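Local atomic coordinates of putative phophotriesterase (Proteus mirabilis, PDB entry 3RHG), a protein that probably hydrolyses ester bonds with a pair of divalent metal ions, zinc in this crystal, as a member of the phosphotriesterase family of metallo-dependent hydrolases. Residues V120-Y126 / A161-I167; A194-M200 / K224-H229; L21-F27 / T91-T96. All blocks are in the same frame, centred on the assembly; numbering follows the deposited sequence.

The three contacts are pairs of neighbouring parallel strands in one barrel sheet, and together they supply most ligands of the binuclear zinc site. Interaction 3 gives His23 and His25 to one zinc, and interaction 2 gives His199 and His229 to the other. Interaction 1 lies between them in the sheet and gives Glu166, which bridges both metals. Backbone bonds join the pairs: Ile167 O to His199 N (2.8 Å) links interactions 1 and 2, and Val120 O to Asp94 N (2.8 Å) links 1 and 3. Centres of interactions 2 and 3 are about 13 Å apart, yet Asn197 OD1 meets His23 ND1 at 2.7 Å. Benzoic acid lies beside His199 and His229.

Interaction 1: V120-Y126 / A161-I167; sequences VASSGLY and AGMIGEI. With ZN (zinc ion), chain B; ZN (zinc ion), chain C; CAC (cacodylate ion), chain E.
Tyr126 and Glu166 lie side by side and point the same way, toward two zinc ions and a cacodylate ion that probably came from the crystallisation liquor. Glu166 bridges the metals: OE1 is 1.9 Å from one zinc and OE2 is 2.1 Å from the other. Its CG sits between the backbone N and the carbonyl carbon (chi1 59°), and the chain is extended beyond. The ring of Tyr126 stands at 74° to the carboxylate, with Glu166 O at its edge, in plane. Tyr126 OH donates to cacodylate O2, which binds the same zinc as Glu166 OE1. His23, His25 and Asp294 bind the zinc of OE2; His199 and His229 bind that of OE1.

Glu166 stands at the C-terminal end of parallel strands in the (beta/alpha)8 barrel of the amidohydrolase superfamily. Ser123 is bonded through both its backbone N and its O: N donates to Met163 O at 2.9 Å, and O accepts from Gly165 N. The peptide between Gly165 and Glu166 is cis. A water then bridges the chains, donating to Gly124 O and Glu166 O, 2.9 Å from each. Ile167 CD1 packs directly on Gly124 CA at 3.6 Å. Further back, Met163 bends at chi3 and brings CE to 3.4 Å from Ser122 OG, a hydroxyl hydrogen-bonded to Asp94 O. Earlier along the pair, Gly162 N donates to Ala121 O.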
loop_
_atom_site.group_PDB
_atom_site.type_symbol
_atom_site.label_atom_id
_atom_site.label_comp_id
_atom_site.label_asym_id
_atom_site.label_seq_id
_atom_site.Cartn_x
_atom_site.Cartn_y
_atom_site.Cartn_z
ATOM N N VAL A 120 24.773 13.671 4.995
ATOM C CA VAL A 120 25.636 13.012 5.956
ATOM C C VAL A 120 25.905 11.584 5.452
ATOM O O VAL A 120 24.958 10.837 5.113
ATOM C CB VAL A 120 24.980 12.984 7.355
ATOM C CG1 VAL A 120 25.819 12.188 8.345
ATOM C CG2 VAL A 120 24.696 14.440 7.873
ATOM N N ALA A 121 27.190 11.225 5.369
ATOM C CA ALA A 121 27.584 9.842 5.018
ATOM C C ALA A 121 27.759 9.007 6.286
ATOM O O ALA A 121 27.886 9.543 7.408
ATOM C CB ALA A 121 28.862 9.828 4.183
ATOM N N SER A 122 27.759 7.693 6.104
ATOM C CA SER A 122 27.857 6.765 7.219
ATOM C C SER A 122 29.029 5.828 7.048
ATOM O O SER A 122 29.505 5.584 5.917
ATOM C CB SER A 122 26.570 5.945 7.370
ATOM O OG SER A 122 25.471 6.788 7.651
ATOM N N SER A 123 29.479 5.302 8.189
ATOM C CA SER A 123 30.527 4.285 8.238
ATOM C C SER A 123 30.058 3.161 9.152
ATOM O O SER A 123 29.810 3.382 10.339
ATOM C CB SER A 123 31.822 4.894 8.805
ATOM O OG SER A 123 32.798 3.885 8.989
ATOM N N GLY A 124 30.011 1.936 8.635
ATOM C CA GLY A 124 29.611 0.818 9.487
ATOM C C GLY A 124 29.400 -0.422 8.655
ATOM O O GLY A 124 28.881 -0.334 7.544
ATOM N N LEU A 125 29.764 -1.582 9.194
ATOM C CA LEU A 125 29.624 -2.812 8.425
ATOM C C LEU A 125 28.206 -3.351 8.536
ATOM O O LEU A 125 27.556 -3.257 9.594
ATOM C CB LEU A 125 30.667 -3.860 8.864
ATOM C CG LEU A 125 32.119 -3.380 8.700
ATOM C CD1 LEU A 125 33.108 -4.410 9.181
ATOM C CD2 LEU A 125 32.377 -3.027 7.248
ATOM N N TYR A 126 27.724 -3.908 7.428
ATOM C CA TYR A 126 26.346 -4.371 7.323
ATOM C C TYR A 126 26.275 -5.864 7.735
ATOM O O TYR A 126 27.170 -6.354 8.442
ATOM C CB TYR A 126 25.865 -4.124 5.882
ATOM C CG TYR A 126 24.384 -4.244 5.665
ATOM C CD1 TYR A 126 23.484 -3.580 6.501
ATOM C CD2 TYR A 126 23.869 -5.013 4.622
ATOM C CE1 TYR A 126 22.119 -3.670 6.303
ATOM C CE2 TYR A 126 22.508 -5.124 4.427
ATOM C CZ TYR A 126 21.636 -4.433 5.257
ATOM O OH TYR A 126 20.285 -4.566 5.048
ATOM N N ALA A 161 32.533 10.567 7.098
ATOM C CA ALA A 161 31.225 10.164 7.593
ATOM C C ALA A 161 30.842 10.960 8.831
ATOM O O ALA A 161 31.705 11.459 9.568
ATOM C CB ALA A 161 31.242 8.665 7.935
ATOM N N GLY A 162 29.538 11.021 9.093
ATOM C CA GLY A 162 29.045 11.711 10.291
ATOM C C GLY A 162 28.119 10.843 11.137
ATOM O O GLY A 162 27.585 11.315 12.146
ATOM N N MET A 163 27.939 9.572 10.743
ATOM C CA MET A 163 27.145 8.606 11.521
ATOM C C MET A 163 27.810 7.244 11.437
ATOM O O MET A 163 28.413 6.892 10.415
ATOM C CB MET A 163 25.717 8.447 10.967
ATOM C CG MET A 163 24.816 7.583 11.853
ATOM S SD MET A 163 23.073 7.670 11.355
ATOM C CE MET A 163 23.052 6.467 9.994
ATOM N N ILE A 164 27.706 6.495 12.525
ATOM C CA ILE A 164 28.168 5.110 12.537
ATOM C C ILE A 164 26.961 4.231 12.227
ATOM O O ILE A 164 25.954 4.289 12.925
ATOM C CB ILE A 164 28.776 4.733 13.901
ATOM C CG1 ILE A 164 29.993 5.625 14.205
ATOM C CG2 ILE A 164 29.145 3.238 13.928
ATOM C CD1 ILE A 164 30.468 5.545 15.667
ATOM N N GLY A 165 27.044 3.447 11.159
ATOM C CA GLY A 165 25.907 2.593 10.782
ATOM C C GLY A 165 25.734 2.511 9.282
ATOM O O GLY A 165 26.607 2.973 8.551
ATOM N N GLU A 166 24.641 1.892 8.822
ATOM C CA GLU A 166 23.771 1.096 9.682
ATOM C C GLU A 166 24.431 -0.255 9.989
ATOM O O GLU A 166 24.844 -0.992 9.067
ATOM C CB GLU A 166 22.376 0.927 9.080
ATOM C CG GLU A 166 22.311 0.257 7.710
ATOM C CD GLU A 166 20.855 0.083 7.258
ATOM O OE1 GLU A 166 20.107 -0.635 7.946
ATOM O OE2 GLU A 166 20.442 0.684 6.246
ATOM N N ILE A 167 24.598 -0.545 11.276
ATOM C CA ILE A 167 25.371 -1.713 11.712
ATOM C C ILE A 167 24.498 -2.946 11.575
ATOM O O ILE A 167 23.400 -3.015 12.130
ATOM C CB ILE A 167 25.859 -1.578 13.164
ATOM C CG1 ILE A 167 26.669 -0.291 13.345
ATOM C CG2 ILE A 167 26.675 -2.836 13.604
ATOM C CD1 ILE A 167 27.962 -0.231 12.488
HETATM ZN ZN ZN B . 18.607 1.449 5.488
HETATM ZN ZN ZN C . 18.673 -1.851 7.557
HETATM AS AS CAC E . 18.247 -1.666 4.506
HETATM O O1 CAC E . 17.669 -0.226 5.280
HETATM O O2 CAC E . 18.811 -2.658 5.806
HETATM C C1 CAC E . 16.754 -2.583 3.697
HETATM C C2 CAC E . 19.703 -1.328 3.256
HETATM O O HOH W 1 26.153 -0.218 6.610
#

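Interaction 2: A194-M200 / K224-H229; sequences ASMNIHM and KISLAH. With ZN (zinc ion), chain C; BEZ (benzoic acid), chain D.
Lys224 CE lies 3.6 Å from Ala194 O, because the lysine chain bends at chi2 and chi3. Lys224 and Met200 bury the most surface. The lysine ammonium group bonds to the carbonyl oxygens of Tyr193, Leu341 and Ala344. Lys224 O accepts from Met196 N, the first rung of a parallel ladder.

At the other end Met200 is bent twice. Its CB lies 3.4 Å from Ala228 O, and its CG is 4.1 Å from Leu227 CB, the two side chains crossing obliquely. The side chains of Ile198 and Leu227 lie side by side, pointing the same way. Helices 175-188 and 207-217 pack on the face that holds Met196, Ile198 and Ile225, the latter helix completing a beta-alpha-beta unit of the (beta/alpha)8 barrel.

Ala228 CB covers the centre of one face of the His229 ring, and benzoic acid C3 lies 3.5 Å above the opposite face. The ring lies between the methyl and the ligand, with Met200 O at its edge. His199 ND1 and His229 NE2 each bind the same zinc at 2.0 Å; the ring planes stand at 79°. Asp253 accepts from His229 ND1 and would fix the ring's rotation.

On the barrel's inner face, Asn197 ND2 donates to Ser226 OG at 2.9 Å, nearly in its amide plane; its OD1 bonds to His23 ND1, and ND2 also to Glu251. A water bonds Ser226 OG to Ser195 OG.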
loop_
_atom_site.group_PDB
_atom_site.type_symbol
_atom_site.label_atom_id
_atom_site.label_comp_id
_atom_site.label_asym_id
_atom_site.label_seq_id
_atom_site.Cartn_x
_atom_site.Cartn_y
_atom_site.Cartn_z
ATOM N N ALA A 194 29.220 11.362 17.295
ATOM C CA ALA A 194 28.694 10.357 16.348
ATOM C C ALA A 194 27.587 9.505 16.950
ATOM O O ALA A 194 27.814 8.832 17.987
ATOM C CB ALA A 194 29.811 9.454 15.837
ATOM N N SER A 195 26.404 9.509 16.316
ATOM C CA SER A 195 25.359 8.545 16.674
ATOM C C SER A 195 25.662 7.203 16.024
ATOM O O SER A 195 26.476 7.126 15.087
ATOM C CB SER A 195 23.979 9.008 16.237
ATOM O OG SER A 195 23.817 9.031 14.816
ATOM N N MET A 196 25.008 6.159 16.520
ATOM C CA MET A 196 25.171 4.819 15.977
ATOM C C MET A 196 23.788 4.287 15.663
ATOM O O MET A 196 22.937 4.236 16.550
ATOM C CB MET A 196 25.841 3.907 17.005
ATOM C CG MET A 196 26.150 2.531 16.433
ATOM S SD MET A 196 26.546 1.341 17.756
ATOM C CE MET A 196 27.719 2.232 18.748
ATOM N N ASN A 197 23.574 3.915 14.403
ATOM C CA ASN A 197 22.295 3.427 13.906
ATOM C C ASN A 197 22.427 1.936 13.666
ATOM O O ASN A 197 23.318 1.516 12.908
ATOM C CB ASN A 197 21.967 4.165 12.614
ATOM C CG ASN A 197 20.592 3.854 12.062
ATOM O OD1 ASN A 197 20.488 3.563 10.884
ATOM N ND2 ASN A 197 19.525 3.990 12.879
ATOM N N ILE A 198 21.592 1.143 14.344
ATOM C CA ILE A 198 21.688 -0.314 14.239
ATOM C C ILE A 198 20.614 -0.841 13.302
ATOM O O ILE A 198 19.432 -0.677 13.554
ATOM C CB ILE A 198 21.516 -1.011 15.622
ATOM C CG1 ILE A 198 22.394 -0.347 16.702
ATOM C CG2 ILE A 198 21.808 -2.524 15.529
ATOM C CD1 ILE A 198 23.825 -0.365 16.403
ATOM N N HIS A 199 21.028 -1.536 12.244
ATOM C CA HIS A 199 20.086 -2.274 11.440
ATOM C C HIS A 199 19.596 -3.437 12.295
ATOM O O HIS A 199 20.366 -4.361 12.605
ATOM C CB HIS A 199 20.771 -2.830 10.178
ATOM C CG HIS A 199 19.968 -3.890 9.487
ATOM N ND1 HIS A 199 19.112 -3.615 8.442
ATOM C CD2 HIS A 199 19.892 -5.232 9.694
ATOM C CE1 HIS A 199 18.533 -4.739 8.043
ATOM N NE2 HIS A 199 18.994 -5.733 8.785
ATOM N N MET A 200 18.333 -3.395 12.697
ATOM C CA MET A 200 17.732 -4.488 13.453
ATOM C C MET A 200 16.947 -5.376 12.518
ATOM O O MET A 200 16.425 -4.916 11.509
ATOM C CB MET A 200 16.775 -3.951 14.527
ATOM C CG MET A 200 17.507 -3.134 15.577
ATOM S SD MET A 200 18.658 -4.104 16.591
ATOM C CE MET A 200 17.457 -5.035 17.554
ATOM N N LYS A 224 22.852 8.193 22.225
ATOM C CA LYS A 224 23.516 8.306 20.935
ATOM C C LYS A 224 23.329 7.018 20.116
ATOM O O LYS A 224 24.004 6.831 19.111
ATOM C CB LYS A 224 25.012 8.652 21.119
ATOM C CG LYS A 224 25.267 10.065 21.703
ATOM C CD LYS A 224 24.762 11.164 20.777
ATOM C CE LYS A 224 25.599 11.275 19.479
ATOM N NZ LYS A 224 25.094 12.436 18.647
ATOM N N ILE A 225 22.384 6.165 20.526
ATOM C CA ILE A 225 22.078 4.922 19.804
ATOM C C ILE A 225 20.639 4.943 19.296
ATOM O O ILE A 225 19.712 5.284 20.044
ATOM C CB ILE A 225 22.300 3.701 20.721
ATOM C CG1 ILE A 225 23.823 3.560 20.973
ATOM C CG2 ILE A 225 21.727 2.392 20.100
ATOM C CD1 ILE A 225 24.149 2.705 22.108
ATOM N N SER A 226 20.450 4.580 18.027
ATOM C CA SER A 226 19.116 4.402 17.474
ATOM C C SER A 226 18.929 2.999 16.927
ATOM O O SER A 226 19.840 2.438 16.274
ATOM C CB SER A 226 18.813 5.439 16.387
ATOM O OG SER A 226 19.804 5.386 15.371
ATOM N N LEU A 227 17.753 2.442 17.197
ATOM C CA LEU A 227 17.409 1.129 16.669
ATOM C C LEU A 227 16.602 1.311 15.382
ATOM O O LEU A 227 15.460 1.728 15.424
ATOM C CB LEU A 227 16.653 0.271 17.706
ATOM C CG LEU A 227 17.399 0.044 19.027
ATOM C CD1 LEU A 227 16.593 -0.898 19.957
ATOM C CD2 LEU A 227 18.788 -0.555 18.731
ATOM N N ALA A 228 17.209 1.025 14.237
ATOM C CA ALA A 228 16.511 1.129 12.959
ATOM C C ALA A 228 15.454 0.026 12.819
ATOM O O ALA A 228 15.492 -0.997 13.495
ATOM C CB ALA A 228 17.511 1.017 11.781
ATOM N N HIS A 229 14.523 0.256 11.915
ATOM C CA HIS A 229 13.509 -0.713 11.552
ATOM C C HIS A 229 12.702 -1.159 12.778
ATOM O O HIS A 229 12.410 -2.343 12.972
ATOM C CB HIS A 229 14.160 -1.915 10.853
ATOM C CG HIS A 229 15.196 -1.540 9.841
ATOM N ND1 HIS A 229 15.070 -0.442 9.018
ATOM C CD2 HIS A 229 16.374 -2.121 9.511
ATOM C CE1 HIS A 229 16.137 -0.341 8.244
ATOM N NE2 HIS A 229 16.938 -1.357 8.507
HETATM ZN ZN ZN C . 18.673 -1.851 7.557
HETATM C C BEZ D . 14.973 -6.069 6.016
HETATM O O1 BEZ D . 15.526 -6.271 7.118
HETATM O O2 BEZ D . 14.900 -7.001 5.180
HETATM C C1 BEZ D . 14.394 -4.731 5.684
HETATM C C2 BEZ D . 14.585 -3.636 6.531
HETATM C C3 BEZ D . 14.050 -2.394 6.194
HETATM C C4 BEZ D . 13.308 -2.250 5.029
HETATM C C5 BEZ D . 13.109 -3.346 4.196
HETATM C C6 BEZ D . 13.653 -4.589 4.513
HETATM O O HOH W 2 21.317 7.354 14.396
#

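Interaction 3: L21-F27 / T91-T96; sequences LPHEHLF and TIVDAT. With ZN (zinc ion), chain B.
Asp94 OD1 takes the backbone N-H of Leu26 at 2.8 Å on its anti lone pair, and that of Phe27 in a weak, longer bond. With CG anti to the backbone N (chi1 174°), the carboxylate reaches the chain just past the strand. Its other oxygen, OD2, accepts from Thr96 N in an Asx turn, met from above the carboxylate plane.

His25 ND1 donates to Thr96 OG1 at 2.8 Å. The bond is nearly straight (167°) and lies in the ring plane, so it fixes the ring's rotation while NE2 binds zinc at 2.0 Å. His23 binds the same metal through NE2, and Asn197 holds its ND1. Ala95 CB sits over one face of the His23 ring, 3.9 Å from its centroid, a CH-pi contact.

The backbones run parallel. Val93 N donates to Leu21 O, Glu24 N to Val93 O, and Ala95 N to Glu24 O at 2.8 Å. A beta bulge between Leu21 and Glu24 shifts the register by one. On the outer face, Ile92 CD1 meets Leu26 CD1 at 3.8 Å, Glu24 crosses Ile92 at about a right angle, and Leu81 of helix 74-86 packs on Leu26 and Ile92. The carboxylate of Glu24 turns away to Ser292, His293 and Val295. Two histidines separated by one residue, at the end of the first barrel strand, form the HxH metal motif of the amidohydrolase superfamily.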
loop_
_atom_site.group_PDB
_atom_site.type_symbol
_atom_site.label_atom_id
_atom_site.label_comp_id
_atom_site.label_asym_id
_atom_site.label_seq_id
_atom_site.Cartn_x
_atom_site.Cartn_y
_atom_site.Cartn_z
ATOM N N LEU A 21 16.051 13.964 7.665
ATOM C CA LEU A 21 15.688 12.540 7.513
ATOM C C LEU A 21 16.909 11.724 7.922
ATOM O O LEU A 21 17.943 11.753 7.243
ATOM C CB LEU A 21 15.327 12.237 6.068
ATOM C CG LEU A 21 14.060 12.913 5.532
ATOM C CD1 LEU A 21 13.924 12.656 3.997
ATOM C CD2 LEU A 21 12.855 12.390 6.298
ATOM N N PRO A 22 16.801 11.005 9.040
ATOM C CA PRO A 22 17.974 10.337 9.644
ATOM C C PRO A 22 18.330 8.969 9.087
ATOM O O PRO A 22 19.362 8.400 9.484
ATOM C CB PRO A 22 17.580 10.221 11.133
ATOM C CG PRO A 22 16.069 10.061 11.070
ATOM C CD PRO A 22 15.622 10.975 9.923
ATOM N N HIS A 23 17.493 8.403 8.223
ATOM C CA HIS A 23 17.851 7.071 7.700
ATOM C C HIS A 23 17.316 6.873 6.284
ATOM O O HIS A 23 16.142 6.521 6.104
ATOM C CB HIS A 23 17.346 5.926 8.601
ATOM C CG HIS A 23 17.801 4.558 8.151
ATOM N ND1 HIS A 23 18.663 3.767 8.887
ATOM C CD2 HIS A 23 17.515 3.851 7.027
ATOM C CE1 HIS A 23 18.882 2.630 8.243
ATOM N NE2 HIS A 23 18.200 2.654 7.105
ATOM N N GLU A 24 18.179 7.102 5.294
ATOM C CA GLU A 24 17.802 6.973 3.881
ATOM C C GLU A 24 18.973 6.347 3.146
ATOM O O GLU A 24 20.058 6.235 3.710
ATOM C CB GLU A 24 17.498 8.373 3.283
ATOM C CG GLU A 24 16.438 9.141 4.036
ATOM C CD GLU A 24 15.080 8.491 3.955
ATOM O OE1 GLU A 24 14.838 7.632 3.054
ATOM O OE2 GLU A 24 14.237 8.833 4.806
ATOM N N HIS A 25 18.758 5.943 1.899
ATOM C CA HIS A 25 19.876 5.582 1.034
ATOM C C HIS A 25 19.795 6.376 -0.239
ATOM O O HIS A 25 18.847 6.224 -0.989
ATOM C CB HIS A 25 19.925 4.069 0.769
ATOM C CG HIS A 25 19.968 3.281 2.039
ATOM N ND1 HIS A 25 21.149 2.976 2.678
ATOM C CD2 HIS A 25 18.974 2.836 2.847
ATOM C CE1 HIS A 25 20.889 2.328 3.799
ATOM N NE2 HIS A 25 19.576 2.221 3.924
ATOM N N LEU A 26 20.760 7.269 -0.440
ATOM C CA LEU A 26 20.838 8.010 -1.702
ATOM C C LEU A 26 21.485 7.163 -2.788
ATOM O O LEU A 26 20.946 7.069 -3.890
ATOM C CB LEU A 26 21.603 9.330 -1.545
ATOM C CG LEU A 26 20.765 10.455 -0.916
ATOM C CD1 LEU A 26 20.300 10.046 0.489
ATOM C CD2 LEU A 26 21.533 11.790 -0.892
ATOM N N PHE A 27 22.636 6.573 -2.462
ATOM C CA PHE A 27 23.391 5.723 -3.384
ATOM C C PHE A 27 23.698 4.397 -2.703
ATOM O O PHE A 27 24.372 4.340 -1.661
ATOM C CB PHE A 27 24.674 6.425 -3.846
ATOM C CG PHE A 27 24.411 7.750 -4.514
ATOM C CD1 PHE A 27 23.955 7.792 -5.834
ATOM C CD2 PHE A 27 24.589 8.951 -3.830
ATOM C CE1 PHE A 27 23.674 8.991 -6.458
ATOM C CE2 PHE A 27 24.309 10.163 -4.450
ATOM C CZ PHE A 27 23.848 10.188 -5.764
ATOM N N THR A 91 18.432 18.516 5.651
ATOM C CA THR A 91 19.471 17.550 5.989
ATOM C C THR A 91 18.979 16.135 5.725
ATOM O O THR A 91 17.846 15.793 6.084
ATOM C CB THR A 91 19.881 17.691 7.476
ATOM O OG1 THR A 91 20.285 19.055 7.742
ATOM C CG2 THR A 91 21.023 16.723 7.836
ATOM N N ILE A 92 19.843 15.309 5.126
ATOM C CA ILE A 92 19.507 13.907 4.874
ATOM C C ILE A 92 20.709 13.025 5.176
ATOM O O ILE A 92 21.852 13.407 4.877
ATOM C CB ILE A 92 18.972 13.694 3.411
ATOM C CG1 ILE A 92 18.385 12.283 3.232
ATOM C CG2 ILE A 92 20.053 13.989 2.375
ATOM C CD1 ILE A 92 17.526 12.146 1.954
ATOM N N VAL A 93 20.465 11.882 5.819
ATOM C CA VAL A 93 21.538 10.944 6.160
ATOM C C VAL A 93 21.475 9.732 5.247
ATOM O O VAL A 93 20.446 9.070 5.169
ATOM C CB VAL A 93 21.419 10.439 7.626
ATOM C CG1 VAL A 93 22.543 9.441 7.978
ATOM C CG2 VAL A 93 21.438 11.606 8.603
ATOM N N ASP A 94 22.577 9.469 4.555
ATOM C CA ASP A 94 22.710 8.246 3.777
ATOM C C ASP A 94 23.317 7.191 4.701
ATOM O O ASP A 94 24.462 7.346 5.136
ATOM C CB ASP A 94 23.631 8.480 2.582
ATOM C CG ASP A 94 23.914 7.207 1.812
ATOM O OD1 ASP A 94 23.125 6.861 0.929
ATOM O OD2 ASP A 94 24.955 6.570 2.074
ATOM N N ALA A 95 22.548 6.144 5.000
ATOM C CA ALA A 95 22.937 5.102 5.960
ATOM C C ALA A 95 23.646 3.926 5.276
ATOM O O ALA A 95 23.770 2.841 5.861
ATOM C CB ALA A 95 21.714 4.616 6.747
ATOM N N THR A 96 24.150 4.156 4.060
ATOM C CA THR A 96 24.881 3.125 3.330
ATOM C C THR A 96 26.322 3.135 3.828
ATOM O O THR A 96 27.165 3.867 3.296
ATOM C CB THR A 96 24.840 3.402 1.806
ATOM O OG1 THR A 96 23.499 3.754 1.419
ATOM C CG2 THR A 96 25.286 2.157 1.011
HETATM ZN ZN ZN B . 18.607 1.449 5.488
HETATM O O HOH W 3 26.121 6.029 -0.574
#